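Long-range contacts in mitotic checkpoint control protein kinase BUB1 (Drosophila melanogaster, PDB 6JKK), which probably acts as an ATP-dependent protein kinase at the kinetochore in the mitotic checkpoint, this chain being its kinase domain: residues A[189-194]-A[202-207]; A[165-170]-A[250-255]; A[38-43]-A[124-129]; A[32-37]-A[118-123]; A[144-149]-A[333-338]. One frame throughout, in Å; residues are numbered along the deposited sequence.

Contact 1. Residues A[189-194]-A[202-207]; sequences LLMKPI and SLQLID
Leu190 and Leu203 meet on the buried face of an antiparallel strand pair, with CD1 of Leu190 3.6 Å from CD1 of Leu203. A first torsion of -179° in Leu190 sets CG opposite the backbone N and turns the branch toward its partner. Leucines suit this face because it rests on helices: Leu203 packs on Met166 and Ile169, Leu190 on Leu339. The backbones are joined just as closely. Leu189 N donates to Gln204 O at 2.8 Å, Gln204 N returns a bond to Leu189 O, and Met191 N reaches Ser202 O at 2.7 Å with the N-H nearly straight (168°). In kinase terms this is the β7–β8 hairpin of the C-lobe, leading into Asp207, the aspartate of the DFG motif, which forms a salt bridge with Lys85, the predicted ATP-binding lysine. The other face is less enclosed. There Leu189 CD1 touches Ile206 CG2 at 3.6 Å, one side chain laid squarely across the other beside a bound glycerol, probably on the floor of the nucleotide pocket as in related kinases. Met191, bent at chi2 and chi3, lays CG 3.6 Å from Gln204 CB. At the partly exposed hairpin end, Lys192 NZ donates to Ser202 OG (3.1 Å) and to the carbonyl of Val201. With an alanine at Lys192, both oxygens would probably lose their shared donor, weakening the tie across the hairpin end.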
# COMPACT_ATOMS: atom_id res chain seq x y z
N LEU A 189 -3.72 -5.43 1.00
CA LEU A 189 -4.57 -6.61 0.86
C LEU A 189 -4.31 -7.52 2.04
O LEU A 189 -3.17 -7.63 2.50
CB LEU A 189 -4.27 -7.35 -0.44
CG LEU A 189 -4.46 -6.62 -1.77
CD1 LEU A 189 -4.09 -7.53 -2.94
CD2 LEU A 189 -5.89 -6.10 -1.93
N LEU A 190 -5.36 -8.18 2.53
CA LEU A 190 -5.18 -9.23 3.53
C LEU A 190 -5.06 -10.54 2.77
O LEU A 190 -6.02 -10.98 2.12
CB LEU A 190 -6.36 -9.28 4.50
CG LEU A 190 -6.31 -10.33 5.62
CD1 LEU A 190 -5.15 -10.05 6.54
CD2 LEU A 190 -7.59 -10.32 6.42
N MET A 191 -3.90 -11.17 2.85
CA MET A 191 -3.59 -12.33 2.02
C MET A 191 -3.96 -13.63 2.71
O MET A 191 -4.23 -14.64 2.06
CB MET A 191 -2.10 -12.33 1.67
CG MET A 191 -1.64 -11.07 0.98
SD MET A 191 -2.63 -10.72 -0.49
CE MET A 191 -2.05 -12.01 -1.59
N LYS A 192 -3.97 -13.59 4.04
CA LYS A 192 -4.28 -14.77 4.83
C LYS A 192 -4.74 -14.34 6.23
O LYS A 192 -4.55 -13.18 6.59
CB LYS A 192 -3.06 -15.70 4.90
CG LYS A 192 -1.80 -15.09 5.49
CD LYS A 192 -0.70 -16.15 5.54
CE LYS A 192 0.63 -15.59 6.01
NZ LYS A 192 0.53 -14.92 7.33
N PRO A 193 -5.35 -15.25 7.00
CA PRO A 193 -5.80 -14.86 8.34
C PRO A 193 -4.62 -14.41 9.21
O PRO A 193 -3.48 -14.68 8.87
CB PRO A 193 -6.42 -16.14 8.89
CG PRO A 193 -6.83 -16.92 7.67
CD PRO A 193 -5.78 -16.63 6.65
N ILE A 194 -4.90 -13.71 10.31
CA ILE A 194 -3.85 -13.26 11.23
C ILE A 194 -3.41 -14.40 12.15
O ILE A 194 -4.24 -15.22 12.53
CB ILE A 194 -4.35 -12.07 12.09
CG1 ILE A 194 -4.48 -10.81 11.25
CG2 ILE A 194 -3.40 -11.75 13.21
CD1 ILE A 194 -5.77 -10.72 10.53
N SER A 202 0.50 -10.89 7.27
CA SER A 202 -0.66 -11.38 6.54
C SER A 202 -1.14 -10.34 5.55
O SER A 202 -2.05 -10.60 4.75
CB SER A 202 -1.79 -11.74 7.50
OG SER A 202 -1.39 -12.77 8.39
N LEU A 203 -0.51 -9.16 5.59
CA LEU A 203 -0.83 -8.06 4.68
C LEU A 203 0.13 -7.95 3.50
O LEU A 203 1.28 -8.37 3.58
CB LEU A 203 -0.80 -6.74 5.45
CG LEU A 203 -2.08 -6.06 5.95
CD1 LEU A 203 -3.26 -7.00 6.07
CD2 LEU A 203 -1.79 -5.36 7.26
N GLN A 204 -0.34 -7.34 2.42
CA GLN A 204 0.51 -7.07 1.25
C GLN A 204 0.20 -5.68 0.71
O GLN A 204 -0.96 -5.33 0.49
CB GLN A 204 0.28 -8.12 0.17
CG GLN A 204 1.17 -7.96 -1.07
CD GLN A 204 0.92 -9.04 -2.10
OE1 GLN A 204 0.14 -8.86 -3.04
NE2 GLN A 204 1.59 -10.18 -1.94
N LEU A 205 1.25 -4.89 0.51
CA LEU A 205 1.12 -3.56 -0.08
C LEU A 205 1.11 -3.68 -1.60
O LEU A 205 1.97 -4.36 -2.18
CB LEU A 205 2.30 -2.68 0.36
CG LEU A 205 2.32 -1.23 -0.11
CD1 LEU A 205 1.14 -0.48 0.47
CD2 LEU A 205 3.63 -0.55 0.29
N ILE A 206 0.15 -3.02 -2.25
CA ILE A 206 -0.02 -3.12 -3.70
C ILE A 206 -0.12 -1.75 -4.36
O ILE A 206 -0.23 -0.72 -3.68
CB ILE A 206 -1.31 -3.90 -4.04
CG1 ILE A 206 -2.54 -3.08 -3.62
CG2 ILE A 206 -1.33 -5.27 -3.35
CD1 ILE A 206 -3.90 -3.64 -4.09
N ASP A 207 -0.10 -1.74 -5.70
CA ASP A 207 -0.37 -0.55 -6.50
C ASP A 207 0.73 0.51 -6.39
O ASP A 207 0.53 1.57 -5.80
CB ASP A 207 -1.75 0.04 -6.17
CG ASP A 207 -2.87 -0.62 -6.95
OD1 ASP A 207 -4.02 -0.63 -6.45
OD2 ASP A 207 -2.62 -1.12 -8.07

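Contact 2. Residues A[165-170]-A[250-255]; sequences QMLDIV and YGLVSV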
# COMPACT_ATOMS: atom_id res chain seq x y z
N GLN A 165 1.94 -4.57 11.74
CA GLN A 165 2.34 -5.16 10.47
C GLN A 165 2.58 -4.09 9.41
O GLN A 165 3.58 -4.15 8.68
CB GLN A 165 1.28 -6.13 9.96
CG GLN A 165 1.12 -7.38 10.80
CD GLN A 165 0.04 -8.29 10.24
OE1 GLN A 165 0.05 -8.62 9.06
NE2 GLN A 165 -0.91 -8.68 11.08
N MET A 166 1.67 -3.13 9.30
CA MET A 166 1.78 -2.09 8.29
C MET A 166 3.03 -1.26 8.52
O MET A 166 3.68 -0.83 7.57
CB MET A 166 0.54 -1.18 8.28
CG MET A 166 -0.68 -1.81 7.65
SD MET A 166 -2.05 -0.64 7.54
CE MET A 166 -2.40 -0.40 9.29
N LEU A 167 3.35 -1.01 9.79
CA LEU A 167 4.56 -0.28 10.13
C LEU A 167 5.79 -1.05 9.67
O LEU A 167 6.76 -0.46 9.18
CB LEU A 167 4.63 -0.05 11.64
CG LEU A 167 3.85 1.16 12.16
CD1 LEU A 167 3.55 0.99 13.64
CD2 LEU A 167 4.63 2.43 11.89
N ASP A 168 5.77 -2.37 9.83
CA ASP A 168 6.92 -3.19 9.44
C ASP A 168 7.10 -3.15 7.93
O ASP A 168 8.21 -3.04 7.42
CB ASP A 168 6.72 -4.64 9.91
CG ASP A 168 8.00 -5.26 10.48
OD1 ASP A 168 8.97 -4.52 10.76
OD2 ASP A 168 8.00 -6.50 10.66
N ILE A 169 5.98 -3.22 7.20
CA ILE A 169 6.03 -3.22 5.74
C ILE A 169 6.57 -1.89 5.19
O ILE A 169 7.40 -1.88 4.28
CB ILE A 169 4.64 -3.54 5.14
CG1 ILE A 169 4.25 -4.99 5.47
CG2 ILE A 169 4.62 -3.31 3.64
CD1 ILE A 169 2.77 -5.32 5.20
N VAL A 170 6.09 -0.79 5.75
CA VAL A 170 6.53 0.54 5.32
C VAL A 170 7.99 0.79 5.70
O VAL A 170 8.76 1.35 4.91
CB VAL A 170 5.61 1.63 5.91
CG1 VAL A 170 6.13 3.03 5.62
CG2 VAL A 170 4.21 1.47 5.36
N TYR A 250 2.06 9.76 6.64
CA TYR A 250 0.74 10.37 6.69
C TYR A 250 -0.31 9.36 6.23
O TYR A 250 -1.34 9.19 6.89
CB TYR A 250 0.70 11.62 5.81
CG TYR A 250 -0.65 12.30 5.72
CD1 TYR A 250 -1.05 13.23 6.66
CD2 TYR A 250 -1.53 12.00 4.68
CE1 TYR A 250 -2.28 13.85 6.58
CE2 TYR A 250 -2.76 12.61 4.59
CZ TYR A 250 -3.13 13.53 5.54
OH TYR A 250 -4.36 14.14 5.45
N GLY A 251 -0.04 8.68 5.12
CA GLY A 251 -0.95 7.67 4.60
C GLY A 251 -1.20 6.55 5.60
O GLY A 251 -2.34 6.07 5.75
N LEU A 252 -0.13 6.14 6.28
CA LEU A 252 -0.19 5.12 7.32
C LEU A 252 -1.19 5.48 8.41
O LEU A 252 -2.03 4.65 8.79
CB LEU A 252 1.19 4.93 7.96
CG LEU A 252 1.90 3.58 7.81
CD1 LEU A 252 3.13 3.54 8.71
CD2 LEU A 252 0.96 2.43 8.13
N VAL A 253 -1.10 6.70 8.92
CA VAL A 253 -2.04 7.17 9.94
C VAL A 253 -3.46 7.14 9.42
O VAL A 253 -4.38 6.71 10.12
CB VAL A 253 -1.69 8.59 10.43
CG1 VAL A 253 -2.74 9.09 11.41
CG2 VAL A 253 -0.35 8.59 11.10
N SER A 254 -3.65 7.58 8.17
CA SER A 254 -4.98 7.63 7.59
C SER A 254 -5.59 6.22 7.58
O SER A 254 -6.79 6.07 7.83
CB SER A 254 -4.94 8.21 6.17
OG SER A 254 -4.71 7.20 5.21
N VAL A 255 -4.77 5.21 7.33
CA VAL A 255 -5.26 3.82 7.33
C VAL A 255 -5.60 3.36 8.76
O VAL A 255 -6.64 2.73 8.98
CB VAL A 255 -4.24 2.85 6.71
CG1 VAL A 255 -4.79 1.43 6.76
CG2 VAL A 255 -3.95 3.23 5.27
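Met166 of helix 156-175 faces Leu252 and Val255 of helix 246-261, and its side chain touches something at nearly every step. CB lies 3.6 Å from Leu252 CD2; CG turns to Leu203 of the neighbouring hairpin; SD comes 3.5 Å from Val255 CG1. At the tip a bend (chi3 -66°) keeps the CE methyl 3.9 Å from the same Val255 CG1. A flexible, unbranched thioether suits this position, since it can bend between two partners. Leu252 projects from the other helix among Met166, Leu167 and Val170. Its CD1 meets Leu167 CD2 at 3.7 Å, the two side chains crossing at about a right angle, while Val170 approaches it tip to tip, CG2 4.0 Å from Leu252 CG. Replacing Leu252 with an alanine would probably open a gap among these three residues, which all lean on its branched end. The helices, the kinase αE and αF, run nearly antiparallel at 162°, with axes 11.0 Å apart, in the core of the C-lobe; Leu167 also packs on helix 310-322. Every side chain that touches across the contact is buried and apolar, so the pairing rests on shape and the exclusion of water rather than on directed polar bonds.

Contact 3. Residues A[38-43]-A[124-129]; sequences GHVKRL and NNSSVY
Gly38 O accepts the backbone N-H of Asn124 at 3.0 Å, from a donor lying above its carbonyl plane. The bond ties the loop that follows strand 34-36 to the turn between strands 119-122 and 127-132, the β4–β5 turn of the kinase N-lobe. A second, two-pronged link lies just beyond it. Asn125 spends both ends of its amide on one residue: OD1 receives Val40 N at 3.0 Å along a lone pair and almost perfectly straight (179°), while ND2 donates to Val40 O at 3.0 Å within the amide plane. Asparagine suits the place because its flat amide offers an acceptor and a donor side by side, as a peptide group would, and the paired bonds fix its rotation. A first torsion of 60° places the amide between the backbone N and carbonyl carbon of Asn125, facing Val40. The imidazole of His39 approaches the amide obliquely, its plane only 19° from that of the amide, with CE1 3.5 Å from Asn125 ND2. Further along, contacts turn apolar: Val40 CG1 meets Val128 CG2 at 3.8 Å, and Leu43 approaches the same methyl more loosely. Gln86 of strand 80-87 also holds the loop, bonding Lys41 O and Leu43 N. Against Val40 sits the buried hydroxyl of Ser126, which has no polar partner in the model; its OG rests 3.3 Å from Val40 CB.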
# COMPACT_ATOMS: atom_id res chain seq x y z
N GLY A 38 2.08 -5.31 -30.11
CA GLY A 38 1.65 -4.09 -30.76
C GLY A 38 0.43 -3.54 -30.04
O GLY A 38 0.45 -2.41 -29.55
N HIS A 39 -0.62 -4.35 -29.96
CA HIS A 39 -1.89 -3.86 -29.43
C HIS A 39 -2.43 -4.77 -28.33
O HIS A 39 -2.61 -5.97 -28.55
CB HIS A 39 -2.92 -3.74 -30.55
CG HIS A 39 -4.26 -3.24 -30.09
ND1 HIS A 39 -4.46 -1.93 -29.72
CD2 HIS A 39 -5.45 -3.86 -29.94
CE1 HIS A 39 -5.73 -1.76 -29.36
NE2 HIS A 39 -6.34 -2.93 -29.48
N VAL A 40 -2.69 -4.19 -27.16
CA VAL A 40 -3.29 -4.91 -26.05
C VAL A 40 -4.79 -4.68 -26.09
O VAL A 40 -5.24 -3.53 -26.10
CB VAL A 40 -2.73 -4.41 -24.71
CG1 VAL A 40 -3.57 -4.91 -23.55
CG2 VAL A 40 -1.29 -4.84 -24.53
N LYS A 41 -5.56 -5.76 -26.14
CA LYS A 41 -7.02 -5.66 -26.15
C LYS A 41 -7.55 -5.17 -24.81
O LYS A 41 -6.94 -5.41 -23.75
CB LYS A 41 -7.67 -7.02 -26.47
CG LYS A 41 -7.32 -7.61 -27.83
CD LYS A 41 -7.85 -9.04 -27.96
CE LYS A 41 -7.48 -9.64 -29.30
NZ LYS A 41 -6.03 -9.43 -29.60
N ARG A 42 -8.68 -4.49 -24.84
CA ARG A 42 -9.39 -4.11 -23.63
C ARG A 42 -9.82 -5.38 -22.91
O ARG A 42 -10.34 -6.30 -23.53
CB ARG A 42 -10.60 -3.24 -24.00
CG ARG A 42 -11.23 -2.49 -22.84
CD ARG A 42 -12.26 -1.47 -23.35
NE ARG A 42 -11.62 -0.28 -23.90
CZ ARG A 42 -11.60 0.91 -23.30
NH1 ARG A 42 -12.20 1.06 -22.12
NH2 ARG A 42 -11.00 1.94 -23.86
N LEU A 43 -9.56 -5.46 -21.60
CA LEU A 43 -9.96 -6.62 -20.83
C LEU A 43 -11.48 -6.75 -20.85
O LEU A 43 -12.19 -5.75 -20.77
CB LEU A 43 -9.47 -6.51 -19.39
CG LEU A 43 -7.97 -6.67 -19.13
CD1 LEU A 43 -7.63 -6.33 -17.68
CD2 LEU A 43 -7.51 -8.08 -19.46
N ASN A 124 1.69 -0.95 -27.30
CA ASN A 124 1.91 0.45 -27.64
C ASN A 124 0.93 1.33 -26.86
O ASN A 124 1.26 2.45 -26.47
CB ASN A 124 1.70 0.68 -29.14
CG ASN A 124 2.54 -0.24 -30.02
OD1 ASN A 124 3.64 -0.66 -29.66
ND2 ASN A 124 2.03 -0.55 -31.21
N ASN A 125 -0.26 0.79 -26.63
CA ASN A 125 -1.41 1.55 -26.14
C ASN A 125 -1.67 1.40 -24.64
O ASN A 125 -2.16 2.33 -23.99
CB ASN A 125 -2.65 1.07 -26.88
CG ASN A 125 -2.92 -0.42 -26.67
OD1 ASN A 125 -2.02 -1.26 -26.80
ND2 ASN A 125 -4.17 -0.75 -26.34
N SER A 126 -1.38 0.22 -24.11
CA SER A 126 -1.73 -0.09 -22.73
C SER A 126 -0.91 -1.25 -22.22
O SER A 126 -0.29 -1.99 -22.99
CB SER A 126 -3.22 -0.44 -22.62
OG SER A 126 -3.55 -1.50 -23.50
N SER A 127 -0.90 -1.39 -20.90
CA SER A 127 -0.23 -2.49 -20.23
C SER A 127 -1.27 -3.31 -19.49
O SER A 127 -2.34 -2.80 -19.14
CB SER A 127 0.80 -1.95 -19.22
OG SER A 127 0.23 -0.96 -18.37
N VAL A 128 -0.98 -4.59 -19.29
CA VAL A 128 -1.74 -5.41 -18.36
C VAL A 128 -0.74 -6.09 -17.45
O VAL A 128 0.14 -6.80 -17.91
CB VAL A 128 -2.59 -6.49 -19.08
CG1 VAL A 128 -3.17 -7.45 -18.06
CG2 VAL A 128 -3.72 -5.85 -19.89
N TYR A 129 -0.86 -5.82 -16.15
CA TYR A 129 -0.00 -6.44 -15.14
C TYR A 129 -0.80 -7.47 -14.33
O TYR A 129 -1.89 -7.18 -13.84
CB TYR A 129 0.61 -5.38 -14.23
CG TYR A 129 1.53 -4.43 -14.97
CD1 TYR A 129 2.51 -4.91 -15.83
CD2 TYR A 129 1.41 -3.05 -14.83
CE1 TYR A 129 3.35 -4.05 -16.51
CE2 TYR A 129 2.23 -2.18 -15.52
CZ TYR A 129 3.20 -2.69 -16.36
OH TYR A 129 4.02 -1.83 -17.04

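Contact 4. Residues A[32-37]-A[118-123]; sequences PHCQLV and DYALVG
The N-lobe sheet of the kinase gains an outer parallel strand here, as Cys34, Gln35 and Leu36 pair with Ala120, Leu121 and Val122. The backbone bonds run zigzag: Ala120 N to His33 O (2.9 Å), Gln35 N to Ala120 O (2.8 Å), Val122 N to Gln35 O, and Val37 N to Val122 O. The last arrives from above the carbonyl plane, 42° out of it. At the other end His33 turns its ring edge-on to the opposite backbone, with CD2 3.3 Å from Asp118 O; a first torsion of 71° brings it there. On one face Cys34 SG reaches past its partner Ala120 to Val122 CG2 (3.9 Å), small groups fitting a closely covered surface, while on the other Gln35 lies alongside Leu121 and sends OE1 to the backbone N of His52. The side chains of Val37 and Leu121 cross nearly perpendicularly, CG1 of Val37 3.8 Å from CD1 of Leu121. Beside the pairing, Asp118 and Tyr119 together face Ile130 in a classic beta bulge. The face of Cys34, Ala120 and Val122 is packed by Tyr92 and Phe95 of helix 92-104, the kinase αC, and that of Gln35 and Leu121 by Val51 and Leu49 of strand 47-51.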
# COMPACT_ATOMS: atom_id res chain seq x y z
N PRO A 32 11.66 -12.74 -19.58
CA PRO A 32 10.80 -13.83 -20.06
C PRO A 32 9.36 -13.70 -19.59
O PRO A 32 8.47 -14.24 -20.24
CB PRO A 32 11.45 -15.08 -19.46
CG PRO A 32 12.90 -14.71 -19.29
CD PRO A 32 12.86 -13.26 -18.88
N HIS A 33 9.12 -13.00 -18.48
CA HIS A 33 7.75 -12.85 -17.99
C HIS A 33 7.09 -11.58 -18.49
O HIS A 33 5.98 -11.24 -18.08
CB HIS A 33 7.68 -12.95 -16.46
CG HIS A 33 8.25 -11.76 -15.74
ND1 HIS A 33 9.56 -11.37 -15.88
CD2 HIS A 33 7.70 -10.92 -14.84
CE1 HIS A 33 9.79 -10.32 -15.11
NE2 HIS A 33 8.67 -10.02 -14.47
N CYS A 34 7.76 -10.88 -19.41
CA CYS A 34 7.18 -9.71 -20.05
C CYS A 34 7.05 -10.00 -21.54
O CYS A 34 8.00 -10.47 -22.17
CB CYS A 34 8.09 -8.50 -19.85
SG CYS A 34 7.53 -6.98 -20.66
N GLN A 35 5.87 -9.74 -22.09
CA GLN A 35 5.69 -9.85 -23.54
C GLN A 35 5.33 -8.49 -24.13
O GLN A 35 4.31 -7.91 -23.79
CB GLN A 35 4.61 -10.88 -23.91
CG GLN A 35 4.38 -10.96 -25.42
CD GLN A 35 3.45 -12.09 -25.83
OE1 GLN A 35 2.73 -12.65 -25.01
NE2 GLN A 35 3.47 -12.44 -27.11
N LEU A 36 6.20 -8.00 -25.01
CA LEU A 36 5.88 -6.83 -25.82
C LEU A 36 4.94 -7.21 -26.96
O LEU A 36 5.18 -8.19 -27.66
CB LEU A 36 7.17 -6.22 -26.40
CG LEU A 36 7.69 -4.95 -25.75
CD1 LEU A 36 7.80 -5.10 -24.25
CD2 LEU A 36 9.04 -4.57 -26.34
N VAL A 37 3.87 -6.44 -27.13
CA VAL A 37 2.96 -6.63 -28.27
C VAL A 37 2.62 -5.28 -28.90
O VAL A 37 2.84 -4.23 -28.29
CB VAL A 37 1.64 -7.33 -27.85
CG1 VAL A 37 1.90 -8.74 -27.34
CG2 VAL A 37 0.89 -6.50 -26.80
N ASP A 118 3.65 -10.97 -11.72
CA ASP A 118 4.00 -12.29 -12.22
C ASP A 118 4.23 -12.26 -13.72
O ASP A 118 5.13 -12.95 -14.24
CB ASP A 118 2.89 -13.30 -11.91
CG ASP A 118 2.74 -13.57 -10.42
OD1 ASP A 118 3.66 -13.24 -9.64
OD2 ASP A 118 1.69 -14.15 -10.04
N TYR A 119 3.40 -11.49 -14.42
CA TYR A 119 3.48 -11.39 -15.88
C TYR A 119 3.08 -9.99 -16.32
O TYR A 119 2.27 -9.31 -15.67
CB TYR A 119 2.57 -12.43 -16.54
CG TYR A 119 3.03 -13.84 -16.30
CD1 TYR A 119 2.47 -14.62 -15.29
CD2 TYR A 119 4.06 -14.39 -17.05
CE1 TYR A 119 2.91 -15.90 -15.05
CE2 TYR A 119 4.51 -15.68 -16.82
CZ TYR A 119 3.92 -16.43 -15.82
OH TYR A 119 4.37 -17.71 -15.60
N ALA A 120 3.68 -9.55 -17.43
CA ALA A 120 3.40 -8.23 -17.97
C ALA A 120 3.14 -8.30 -19.47
O ALA A 120 3.97 -8.80 -20.23
CB ALA A 120 4.56 -7.27 -17.69
N LEU A 121 1.99 -7.80 -19.89
CA LEU A 121 1.71 -7.67 -21.31
C LEU A 121 1.77 -6.18 -21.61
O LEU A 121 0.98 -5.40 -21.08
CB LEU A 121 0.32 -8.24 -21.62
CG LEU A 121 -0.08 -8.39 -23.08
CD1 LEU A 121 0.83 -9.39 -23.78
CD2 LEU A 121 -1.54 -8.82 -23.18
N VAL A 122 2.73 -5.80 -22.45
CA VAL A 122 3.02 -4.39 -22.69
C VAL A 122 2.86 -4.00 -24.16
O VAL A 122 3.69 -4.35 -25.00
CB VAL A 122 4.45 -4.05 -22.20
CG1 VAL A 122 4.75 -2.59 -22.43
CG2 VAL A 122 4.59 -4.38 -20.71
N GLY A 123 1.79 -3.27 -24.47
CA GLY A 123 1.53 -2.85 -25.83
C GLY A 123 1.86 -1.40 -26.06
O GLY A 123 2.26 -0.69 -25.13

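Contact 5. Residues A[144-149]-A[333-338]; sequences NKVKSV and SKFNTI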
# COMPACT_ATOMS: atom_id res chain seq x y z
N ASN A 144 -15.04 -3.10 6.22
CA ASN A 144 -16.46 -2.91 6.01
C ASN A 144 -17.22 -4.20 6.27
O ASN A 144 -18.33 -4.17 6.81
CB ASN A 144 -16.71 -2.38 4.59
CG ASN A 144 -16.31 -0.92 4.44
OD1 ASN A 144 -16.45 -0.14 5.38
ND2 ASN A 144 -15.82 -0.55 3.27
N LYS A 145 -16.63 -5.33 5.91
CA LYS A 145 -17.29 -6.60 6.18
C LYS A 145 -17.41 -6.84 7.68
O LYS A 145 -18.46 -7.29 8.16
CB LYS A 145 -16.54 -7.76 5.51
CG LYS A 145 -17.10 -9.13 5.84
CD LYS A 145 -16.44 -10.22 5.00
CE LYS A 145 -17.06 -11.59 5.27
NZ LYS A 145 -16.42 -12.66 4.45
N VAL A 146 -16.36 -6.51 8.42
CA VAL A 146 -16.37 -6.67 9.89
C VAL A 146 -17.45 -5.79 10.53
O VAL A 146 -18.17 -6.23 11.44
CB VAL A 146 -14.99 -6.32 10.48
CG1 VAL A 146 -15.08 -6.09 12.00
CG2 VAL A 146 -13.99 -7.43 10.18
N LYS A 147 -17.58 -4.56 10.05
CA LYS A 147 -18.59 -3.65 10.59
C LYS A 147 -19.99 -4.11 10.22
O LYS A 147 -20.94 -3.94 10.99
CB LYS A 147 -18.34 -2.21 10.12
CG LYS A 147 -17.31 -1.44 10.96
CD LYS A 147 -16.98 -0.09 10.33
CE LYS A 147 -15.68 -0.16 9.52
NZ LYS A 147 -15.55 0.96 8.55
N SER A 148 -20.11 -4.71 9.04
CA SER A 148 -21.40 -5.23 8.56
C SER A 148 -21.87 -6.39 9.42
O SER A 148 -23.05 -6.50 9.75
CB SER A 148 -21.26 -5.69 7.10
OG SER A 148 -22.42 -6.40 6.70
N VAL A 149 -20.93 -7.26 9.79
CA VAL A 149 -21.24 -8.46 10.56
C VAL A 149 -21.43 -8.18 12.05
O VAL A 149 -22.33 -8.73 12.68
CB VAL A 149 -20.16 -9.56 10.36
CG1 VAL A 149 -20.42 -10.75 11.26
CG2 VAL A 149 -20.13 -10.00 8.91
N SER A 333 -9.22 -14.55 16.93
CA SER A 333 -10.02 -15.72 16.60
C SER A 333 -11.37 -15.30 16.01
O SER A 333 -11.79 -15.79 14.96
CB SER A 333 -10.23 -16.58 17.85
OG SER A 333 -10.96 -17.75 17.55
N LYS A 334 -12.03 -14.36 16.68
CA LYS A 334 -13.31 -13.85 16.22
C LYS A 334 -13.21 -13.13 14.88
O LYS A 334 -14.10 -13.24 14.03
CB LYS A 334 -13.92 -12.92 17.28
CG LYS A 334 -14.34 -13.64 18.56
CD LYS A 334 -14.94 -12.67 19.57
CE LYS A 334 -13.93 -11.64 20.06
NZ LYS A 334 -14.47 -10.82 21.19
N PHE A 335 -12.13 -12.38 14.70
CA PHE A 335 -11.86 -11.68 13.45
C PHE A 335 -11.68 -12.67 12.30
O PHE A 335 -12.27 -12.51 11.22
CB PHE A 335 -10.61 -10.80 13.59
CG PHE A 335 -10.19 -10.11 12.32
CD1 PHE A 335 -10.70 -8.86 12.00
CD2 PHE A 335 -9.29 -10.70 11.45
CE1 PHE A 335 -10.31 -8.21 10.84
CE2 PHE A 335 -8.91 -10.07 10.29
CZ PHE A 335 -9.41 -8.82 9.99
N ASN A 336 -10.85 -13.68 12.52
CA ASN A 336 -10.59 -14.69 11.49
C ASN A 336 -11.85 -15.45 11.11
O ASN A 336 -12.07 -15.78 9.93
CB ASN A 336 -9.49 -15.66 11.95
CG ASN A 336 -8.09 -15.07 11.83
OD1 ASN A 336 -7.88 -14.08 11.13
ND2 ASN A 336 -7.12 -15.69 12.51
N THR A 337 -12.69 -15.72 12.10
CA THR A 337 -13.96 -16.41 11.85
C THR A 337 -14.88 -15.59 10.93
O THR A 337 -15.54 -16.14 10.04
CB THR A 337 -14.68 -16.75 13.18
OG1 THR A 337 -13.90 -17.70 13.91
CG2 THR A 337 -16.06 -17.34 12.91
N ILE A 338 -14.91 -14.27 11.12
CA ILE A 338 -15.70 -13.39 10.27
C ILE A 338 -15.17 -13.44 8.83
O ILE A 338 -15.95 -13.43 7.87
CB ILE A 338 -15.69 -11.94 10.81
CG1 ILE A 338 -16.44 -11.86 12.14
CG2 ILE A 338 -16.31 -10.97 9.79
CD1 ILE A 338 -16.09 -10.63 12.96
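At Val146 and Phe335, helix 139-150, the kinase αD, crosses the C-terminal helix 325-339, close to perpendicular at 99° with axes 10.6 Å apart. So steep a crossing confines the contact to a few side chains. Val146 CG2 lies 3.8 Å from Phe335 CE1; the valine runs crosswise to the phenylalanine side chain, and its methyl comes to the ring obliquely. Ile338 fills the middle of the crossing. Its CG2, set opposite the backbone N while CG1 lies at chi1 -67°, slides past Val149 CG2 at 4.0 Å and stands 4.3 Å from Val146 CG2. Beta-branched valine and isoleucine suit this place, since their methyls sit close to the helix backbones and are held with little freedom. At the rim the fully extended chain of Lys145 reaches to the backbone of Ile338, bringing CE within 3.4 Å of Ile338 O, with NZ close to the same oxygen though not hydrogen-bonded to it. The next shell sets these groups. Phe335 also packs on Val142 of the same αD helix and on Ile194 of the hairpin region, so the ring lies between helix 139-150 and Ile194; Ile338 packs on Thr150. Asn336 fixes the helix to that hairpin by donating ND2 to the carbonyl of Ile194. The other end of its amide comes to the rim of the neighbouring ring, Asn336 OD1 lying in the ring plane 3.7 Å from Phe335 CD2.

The five contacts fall into two groups, one in each lobe. Contacts 3 and 4 share the N-lobe sheet and lie about 10 Å apart between centres; their segments alternate along the chain, and Val128 N bonds Leu121 O to join them. Contact 1 links the C-lobe group. It touches contact 2 through Ser202 N and Gln165 OE1, 2.9 Å apart, and contact 5 at the same distance, from Ile194 O to Asn336 ND2, whereas contacts 2 and 5 do not touch. The predicted ATP-binding Lys85, on the N-lobe sheet, is near both groups, its side chain about 8 Å from that of Ile206 in contact 1 and about 6 Å from that of Val128 in contact 3.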